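Local coordinates for Lmo0547 protein (Listeria monocytogenes, PDB 4R9N), which is a SorC/DeoR-family transcriptional regulator that probably binds a sugar or related carbohydrate ligand and, in response, controls genes through sequence-specific DNA binding, at residues G165-N168 / S169-E173; A196-E199 / I200-H203; G182-S186 / R187-A191. One frame throughout, in Å; residues are numbered along the deposited sequence.

Interaction 1: residues G165-N168 / S169-E173; sequences GYIN and SEDIE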
loop_
_atom_site.group_PDB
_atom_site.type_symbol
_atom_site.label_atom_id
_atom_site.label_comp_id
_atom_site.label_asym_id
_atom_site.label_seq_id
_atom_site.Cartn_x
_atom_site.Cartn_y
_atom_site.Cartn_z
ATOM N N GLY A 165 16.582 7.931 1.412
ATOM C CA GLY A 165 17.343 8.149 0.187
ATOM C C GLY A 165 16.796 7.486 -1.075
ATOM O O GLY A 165 17.508 7.378 -2.091
ATOM N N TYR A 166 15.521 7.076 -1.036
ATOM C CA TYR A 166 14.854 6.556 -2.218
ATOM C C TYR A 166 14.653 7.619 -3.314
ATOM O O TYR A 166 14.830 7.325 -4.458
ATOM C CB TYR A 166 13.490 6.016 -1.810
ATOM C CG TYR A 166 12.770 5.297 -2.909
ATOM C CD1 TYR A 166 13.345 4.188 -3.518
ATOM C CD2 TYR A 166 11.506 5.710 -3.330
ATOM C CE1 TYR A 166 12.653 3.494 -4.503
ATOM C CE2 TYR A 166 10.795 5.022 -4.322
ATOM C CZ TYR A 166 11.389 3.931 -4.926
ATOM O OH TYR A 166 10.797 3.215 -5.929
ATOM N N ILE A 167 14.205 8.814 -2.912
ATOM C CA ILE A 167 14.045 9.975 -3.792
ATOM C C ILE A 167 14.786 11.117 -3.125
ATOM O O ILE A 167 14.902 11.166 -1.905
ATOM C CB ILE A 167 12.545 10.369 -3.990
ATOM C CG1 ILE A 167 11.838 10.646 -2.661
ATOM C CG2 ILE A 167 11.796 9.263 -4.689
ATOM C CD1 ILE A 167 10.437 11.227 -2.799
ATOM N N ASN A 168 15.294 12.049 -3.913
ATOM C CA ASN A 168 15.983 13.173 -3.370
ATOM C C ASN A 168 15.210 14.466 -3.623
ATOM O O ASN A 168 14.107 14.435 -4.161
ATOM C CB ASN A 168 17.382 13.217 -3.986
ATOM C CG ASN A 168 17.348 13.348 -5.499
ATOM O OD1 ASN A 168 16.440 13.972 -6.053
ATOM N ND2 ASN A 168 18.342 12.766 -6.180
ATOM N N SER A 169 15.773 15.597 -3.212
ATOM C CA SER A 169 15.058 16.871 -3.312
ATOM C C SER A 169 14.752 17.268 -4.769
ATOM O O SER A 169 13.755 17.958 -5.040
ATOM C CB SER A 169 15.821 17.988 -2.593
ATOM O OG SER A 169 17.176 17.963 -2.964
ATOM N N GLU A 170 15.598 16.851 -5.705
ATOM C CA GLU A 170 15.341 17.166 -7.114
ATOM C C GLU A 170 14.180 16.346 -7.626
ATOM O O GLU A 170 13.358 16.856 -8.376
ATOM C CB GLU A 170 16.586 16.910 -8.003
ATOM C CG GLU A 170 17.650 17.976 -7.837
ATOM C CD GLU A 170 18.387 17.904 -6.503
ATOM O OE1 GLU A 170 18.422 16.782 -5.868
ATOM O OE2 GLU A 170 18.930 18.967 -6.092
ATOM N N ASP A 171 14.105 15.076 -7.217
ATOM C CA ASP A 171 12.933 14.244 -7.525
ATOM C C ASP A 171 11.695 14.881 -6.893
ATOM O O ASP A 171 10.671 14.917 -7.515
ATOM C CB ASP A 171 13.044 12.806 -6.998
ATOM C CG ASP A 171 14.209 12.034 -7.577
ATOM O OD1 ASP A 171 14.492 12.123 -8.824
ATOM O OD2 ASP A 171 14.828 11.305 -6.759
ATOM N N ILE A 172 11.802 15.445 -5.675
ATOM C CA ILE A 172 10.619 16.097 -5.071
ATOM C C ILE A 172 10.161 17.320 -5.888
ATOM O O ILE A 172 8.961 17.537 -6.101
ATOM C CB ILE A 172 10.826 16.396 -3.573
ATOM C CG1 ILE A 172 10.964 15.055 -2.827
ATOM C CG2 ILE A 172 9.711 17.329 -3.066
ATOM C CD1 ILE A 172 11.468 15.122 -1.404
ATOM N N GLU A 173 11.103 18.110 -6.369
ATOM C CA GLU A 173 10.700 19.250 -7.150
ATOM C C GLU A 173 10.083 18.851 -8.492
ATOM O O GLU A 173 9.142 19.458 -8.925
ATOM C CB GLU A 173 11.796 20.285 -7.221
ATOM C CG GLU A 173 11.981 20.937 -5.843
ATOM C CD GLU A 173 10.650 21.238 -5.109
ATOM O OE1 GLU A 173 9.648 21.571 -5.784
ATOM O OE2 GLU A 173 10.578 21.139 -3.861
#
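Asn-168 and Asp-171 grip each other tightly at the start of helix 169-177, each side chain bonding to the other's backbone nitrogen. The amide oxygen OD1 of Asn-168 takes the N-H of Asp-171 at 2.8 Å, almost straight at hydrogen (168°) and nearly along the C=O axis. In return, Asp-171 OD2 accepts from Asn-168 N at 3.0 Å, on the anti side of the carboxylate and 28° out of its plane. Asn-168 can reach because its CG sits between its own N and carbonyl carbon (chi1 60°), which folds the amide back over the first turn. Amide and carboxylate planes are nearly parallel. The helical bonding begins here too, with Ile-172 N donating to Asn-168 O at 2.9 Å.

Next to this tight polar pair lies the buried, apolar side. The CD1 methyl of Ile-167 meets CG1 of Ile-172 at 3.9 Å, the two side chains crossing at about a right angle, and Met-161 and Ile-200 also pack on Ile-167. The solvent side is looser: Ser-169 and Glu-170 are exposed, joined by a weak bond from Ser-169 OG to Glu-170 OE1 at 3.4 Å. Just upstream, Gly-165, with positive phi, is the C-prime residue of a Schellman motif ending helix 160-163. One helix is thus closed and the next opened within a few residues, the opening being a classic capping box with Asn-168 as N-cap.

Interaction 2: residues A196-E199 / I200-H203; sequences AKTE and INTH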
loop_
_atom_site.group_PDB
_atom_site.type_symbol
_atom_site.label_atom_id
_atom_site.label_comp_id
_atom_site.label_asym_id
_atom_site.label_seq_id
_atom_site.Cartn_x
_atom_site.Cartn_y
_atom_site.Cartn_z
ATOM N N ALA A 196 1.330 10.339 -12.658
ATOM C CA ALA A 196 1.931 11.457 -13.337
ATOM C C ALA A 196 2.879 10.998 -14.455
ATOM O O ALA A 196 3.511 9.913 -14.404
ATOM C CB ALA A 196 2.662 12.379 -12.366
ATOM N N LYS A 197 2.981 11.850 -15.478
ATOM C CA LYS A 197 3.975 11.656 -16.523
ATOM C C LYS A 197 5.326 12.143 -16.042
ATOM O O LYS A 197 5.632 13.306 -16.170
ATOM C CB LYS A 197 3.570 12.423 -17.774
ATOM C CG LYS A 197 2.297 11.877 -18.427
ATOM C CD LYS A 197 2.238 12.401 -19.860
ATOM C CE LYS A 197 0.853 12.337 -20.493
ATOM N NZ LYS A 197 0.790 11.200 -21.460
ATOM N N THR A 198 6.110 11.241 -15.496
ATOM C CA THR A 198 7.348 11.581 -14.851
ATOM C C THR A 198 8.199 10.348 -14.897
ATOM O O THR A 198 7.699 9.210 -14.849
ATOM C CB THR A 198 7.149 12.154 -13.400
ATOM O OG1 THR A 198 8.398 12.619 -12.893
ATOM C CG2 THR A 198 6.633 11.116 -12.432
ATOM N N GLU A 199 9.485 10.592 -15.074
ATOM C CA GLU A 199 10.518 9.558 -15.145
ATOM C C GLU A 199 10.420 8.484 -14.089
ATOM O O GLU A 199 10.460 7.300 -14.413
ATOM C CB GLU A 199 11.920 10.215 -15.046
ATOM C CG GLU A 199 13.102 9.239 -15.086
ATOM C CD GLU A 199 13.688 8.861 -13.720
ATOM O OE1 GLU A 199 13.492 9.574 -12.717
ATOM O OE2 GLU A 199 14.401 7.833 -13.659
ATOM N N ILE A 200 10.334 8.884 -12.818
ATOM C CA ILE A 200 10.258 7.923 -11.728
ATOM C C ILE A 200 9.207 6.811 -12.004
ATOM O O ILE A 200 9.507 5.636 -11.851
ATOM C CB ILE A 200 10.024 8.589 -10.333
ATOM C CG1 ILE A 200 11.305 9.340 -9.884
ATOM C CG2 ILE A 200 9.679 7.524 -9.303
ATOM C CD1 ILE A 200 11.272 9.862 -8.457
ATOM N N ASN A 201 8.002 7.170 -12.404
ATOM C CA ASN A 201 6.922 6.191 -12.611
ATOM C C ASN A 201 7.258 5.162 -13.672
ATOM O O ASN A 201 6.791 4.018 -13.581
ATOM C CB ASN A 201 5.557 6.820 -12.934
ATOM C CG ASN A 201 4.900 7.464 -11.708
ATOM O OD1 ASN A 201 5.250 7.116 -10.550
ATOM N ND2 ASN A 201 4.056 8.483 -11.942
ATOM N N THR A 202 8.045 5.551 -14.676
ATOM C CA THR A 202 8.381 4.616 -15.725
ATOM C C THR A 202 9.600 3.752 -15.384
ATOM O O THR A 202 10.015 2.891 -16.191
ATOM C CB THR A 202 8.665 5.353 -17.054
ATOM O OG1 THR A 202 9.764 6.234 -16.856
ATOM C CG2 THR A 202 7.432 6.120 -17.532
ATOM N N HIS A 203 10.246 3.994 -14.249
ATOM C CA HIS A 203 11.432 3.263 -13.854
ATOM C C HIS A 203 11.221 2.367 -12.614
ATOM O O HIS A 203 12.147 1.810 -12.050
ATOM C CB HIS A 203 12.606 4.240 -13.698
ATOM C CG HIS A 203 13.096 4.786 -15.020
ATOM N ND1 HIS A 203 12.397 5.742 -15.742
ATOM C CD2 HIS A 203 14.161 4.468 -15.774
ATOM C CE1 HIS A 203 13.034 5.996 -16.880
ATOM N NE2 HIS A 203 14.130 5.269 -16.901
#
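Three hydrogen bonds converge on the carbonyl oxygen of Glu-199, two of them from side chains. Thr-202 OG1 and His-203 ND1 each donate to Glu-199 O at 2.8 Å, and Thr-202 N adds a backbone bond at 3.0 Å. The imidazole donor stands 39° above the carbonyl plane, whereas the hydroxyl lies closer to it. A chi1 of 60° swings the Thr-202 hydroxyl back onto this acceptor. His-203 NE2 is bonded to Thr-123 OG1, so both ring nitrogens are engaged and the ring's rotation is fixed.

A second polar group ties the preceding loop to the turn: Asn-201 ND2 gives a hydrogen to Ala-196 O at 2.9 Å, close to the amide plane, while Asn-201 N reaches Thr-198 O only weakly.

Among the nonbonded contacts, one carboxylate oxygen of Glu-199, OE2, lies over a face of the His-203 ring in one of two conformers, the planes turned 45° apart, and Thr-198 CG2 touches Asn-201 ND2 at 3.7 Å. Ile-200 sets the short, weakly bonded helix 199-202 between Phe-188 of strand 187-190 and Asp-171 of helix 169-177; from the preceding loop, Thr-198 OG1 bonds Glu-174 OE2 of that same helix.

Interaction 3: residues G182-S186 / R187-A191; sequences GDINS and RFFTA
Backbone hydrogen bonds join Gly-182 to Phe-189 and Ile-184 to Arg-187 in a two-stranded antiparallel hairpin. Phe-189 N donates to Gly-182 O and Arg-187 N to Ile-184 O, both at 2.9 Å; Ile-184 N returns a bond to Arg-187 O at 3.1 Å, and the one from Gly-182 N to Phe-189 O is weak. A type I' turn, with Asn-185 and Ser-186 at its corners, closes the hairpin. Beside it, a water donates to Asn-185 O at 2.9 Å and accepts from Arg-187 NE at 2.8 Å, in the guanidinium plane; NH1 forms a salt bridge with Glu-195, and NH2 bonds Gly-206 O.

Further out, the two phenylalanines cover opposite faces of the hairpin. A chi1 of 55° carries the Phe-189 ring back across the strand, putting Gly-182 CA over it, 4.0 Å from the centroid, a CH-pi contact. Ile-184 CG1 touches Phe-189 CE1 at 3.9 Å. On the other face, Asp-183 CB sits over the Phe-188 ring, 3.9 Å from its centroid.

Main-chain bonds therefore set the register, while each aromatic ring shields the neighbouring strand. Ser-186 O is buried without a partner in the model, possibly at some cost.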
loop_
_atom_site.group_PDB
_atom_site.type_symbol
_atom_site.label_atom_id
_atom_site.label_comp_id
_atom_site.label_asym_id
_atom_site.label_seq_id
_atom_site.Cartn_x
_atom_site.Cartn_y
_atom_site.Cartn_z
ATOM N N GLY A 182 0.219 12.258 -4.278
ATOM C CA GLY A 182 0.461 11.098 -3.414
ATOM C C GLY A 182 1.172 9.976 -4.130
ATOM O O GLY A 182 1.475 10.047 -5.339
ATOM N N ASP A 183 1.454 8.922 -3.382
ATOM C CA ASP A 183 1.964 7.687 -3.995
ATOM C C ASP A 183 1.390 6.438 -3.338
ATOM O O ASP A 183 1.055 6.448 -2.188
ATOM C CB ASP A 183 3.479 7.628 -4.051
ATOM C CG ASP A 183 4.144 7.704 -2.712
ATOM O OD1 ASP A 183 4.206 8.818 -2.130
ATOM O OD2 ASP A 183 4.726 6.671 -2.272
ATOM N N ILE A 184 1.233 5.406 -4.128
ATOM C CA ILE A 184 0.809 4.061 -3.685
ATOM C C ILE A 184 1.746 3.120 -4.451
ATOM O O ILE A 184 1.885 3.261 -5.687
ATOM C CB ILE A 184 -0.695 3.750 -4.029
ATOM C CG1 ILE A 184 -1.627 4.540 -3.106
ATOM C CG2 ILE A 184 -0.966 2.262 -3.881
ATOM C CD1 ILE A 184 -3.092 4.456 -3.513
ATOM N N ASN A 185 2.432 2.223 -3.738
ATOM C CA ASN A 185 3.305 1.221 -4.359
ATOM C C ASN A 185 4.360 1.915 -5.248
ATOM O O ASN A 185 4.703 1.412 -6.300
ATOM C CB ASN A 185 2.485 0.185 -5.147
ATOM C CG ASN A 185 3.212 -1.123 -5.315
ATOM O OD1 ASN A 185 3.813 -1.646 -4.338
ATOM N ND2 ASN A 185 3.155 -1.681 -6.526
ATOM N N SER A 186 4.890 3.032 -4.725
ATOM C CA SER A 186 5.879 3.852 -5.400
ATOM C C SER A 186 5.451 4.351 -6.790
ATOM O O SER A 186 6.314 4.626 -7.648
ATOM C CB SER A 186 7.211 3.123 -5.567
ATOM O OG SER A 186 8.236 3.999 -6.036
ATOM N N ARG A 187 4.154 4.486 -7.013
ATOM C CA ARG A 187 3.633 5.148 -8.210
ATOM C C ARG A 187 2.969 6.469 -7.742
ATOM O O ARG A 187 2.114 6.434 -6.864
ATOM C CB ARG A 187 2.611 4.304 -8.931
ATOM C CG ARG A 187 3.119 2.990 -9.404
ATOM C CD ARG A 187 4.304 3.091 -10.364
ATOM N NE ARG A 187 4.664 1.782 -10.886
ATOM C CZ ARG A 187 4.592 1.399 -12.165
ATOM N NH1 ARG A 187 4.126 2.212 -13.151
ATOM N NH2 ARG A 187 4.954 0.170 -12.443
ATOM N N PHE A 188 3.408 7.579 -8.326
ATOM C CA PHE A 188 3.086 8.965 -7.922
ATOM C C PHE A 188 1.970 9.477 -8.772
ATOM O O PHE A 188 2.085 9.449 -9.997
ATOM C CB PHE A 188 4.351 9.779 -8.118
ATOM C CG PHE A 188 5.399 9.384 -7.162
ATOM C CD1 PHE A 188 5.396 9.893 -5.868
ATOM C CD2 PHE A 188 6.381 8.447 -7.514
ATOM C CE1 PHE A 188 6.342 9.503 -4.936
ATOM C CE2 PHE A 188 7.306 8.046 -6.573
ATOM C CZ PHE A 188 7.294 8.576 -5.299
ATOM N N PHE A 189 0.869 9.879 -8.154
ATOM C CA PHE A 189 -0.331 10.247 -8.862
ATOM C C PHE A 189 -0.731 11.689 -8.595
ATOM O O PHE A 189 -0.391 12.305 -7.593
ATOM C CB PHE A 189 -1.504 9.283 -8.547
ATOM C CG PHE A 189 -1.799 9.142 -7.083
ATOM C CD1 PHE A 189 -1.182 8.125 -6.328
ATOM C CD2 PHE A 189 -2.675 9.998 -6.448
ATOM C CE1 PHE A 189 -1.516 7.933 -4.965
ATOM C CE2 PHE A 189 -2.981 9.839 -5.088
ATOM C CZ PHE A 189 -2.419 8.773 -4.340
ATOM N N THR A 190 -1.393 12.239 -9.593
ATOM C CA THR A 190 -2.009 13.543 -9.537
ATOM C C THR A 190 -3.368 13.488 -8.846
ATOM O O THR A 190 -3.815 12.429 -8.436
ATOM C CB THR A 190 -2.155 14.109 -10.963
ATOM O OG1 THR A 190 -2.731 13.122 -11.819
ATOM C CG2 THR A 190 -0.763 14.464 -11.523
ATOM N N ALA A 191 -4.038 14.641 -8.747
ATOM C CA ALA A 191 -5.303 14.740 -8.050
ATOM C C ALA A 191 -6.379 13.819 -8.617
ATOM O O ALA A 191 -7.313 13.448 -7.921
ATOM C CB ALA A 191 -5.792 16.182 -8.057
HETATM O O HOH W 1 5.012 -0.030 -8.834
#

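How the interactions relate
Interaction 3 is the core contact, a largely buried hairpin, its centre about 10 Å from that of the chain; interactions 1 and 2 lie farther out and are partly buried. The chemistry follows: main-chain pairing and aromatic rings in the hairpin, a capping box at the start of helix 169-177, and side-chain donors gathered on a main-chain carbonyl in 199-203. Interaction 2 ties directly to the hairpin, Asn-201 OD1 and Ala-196 N meeting the N and O of Phe-188 in probable hydrogen bonds. Its Ile-200 also bridges outward, CD1 packing on Ile-167 and Asp-171 of interaction 1, so the three interlock. Tyr-166 OH adds a probable hydrogen bond to one conformer of Ser-186 OG.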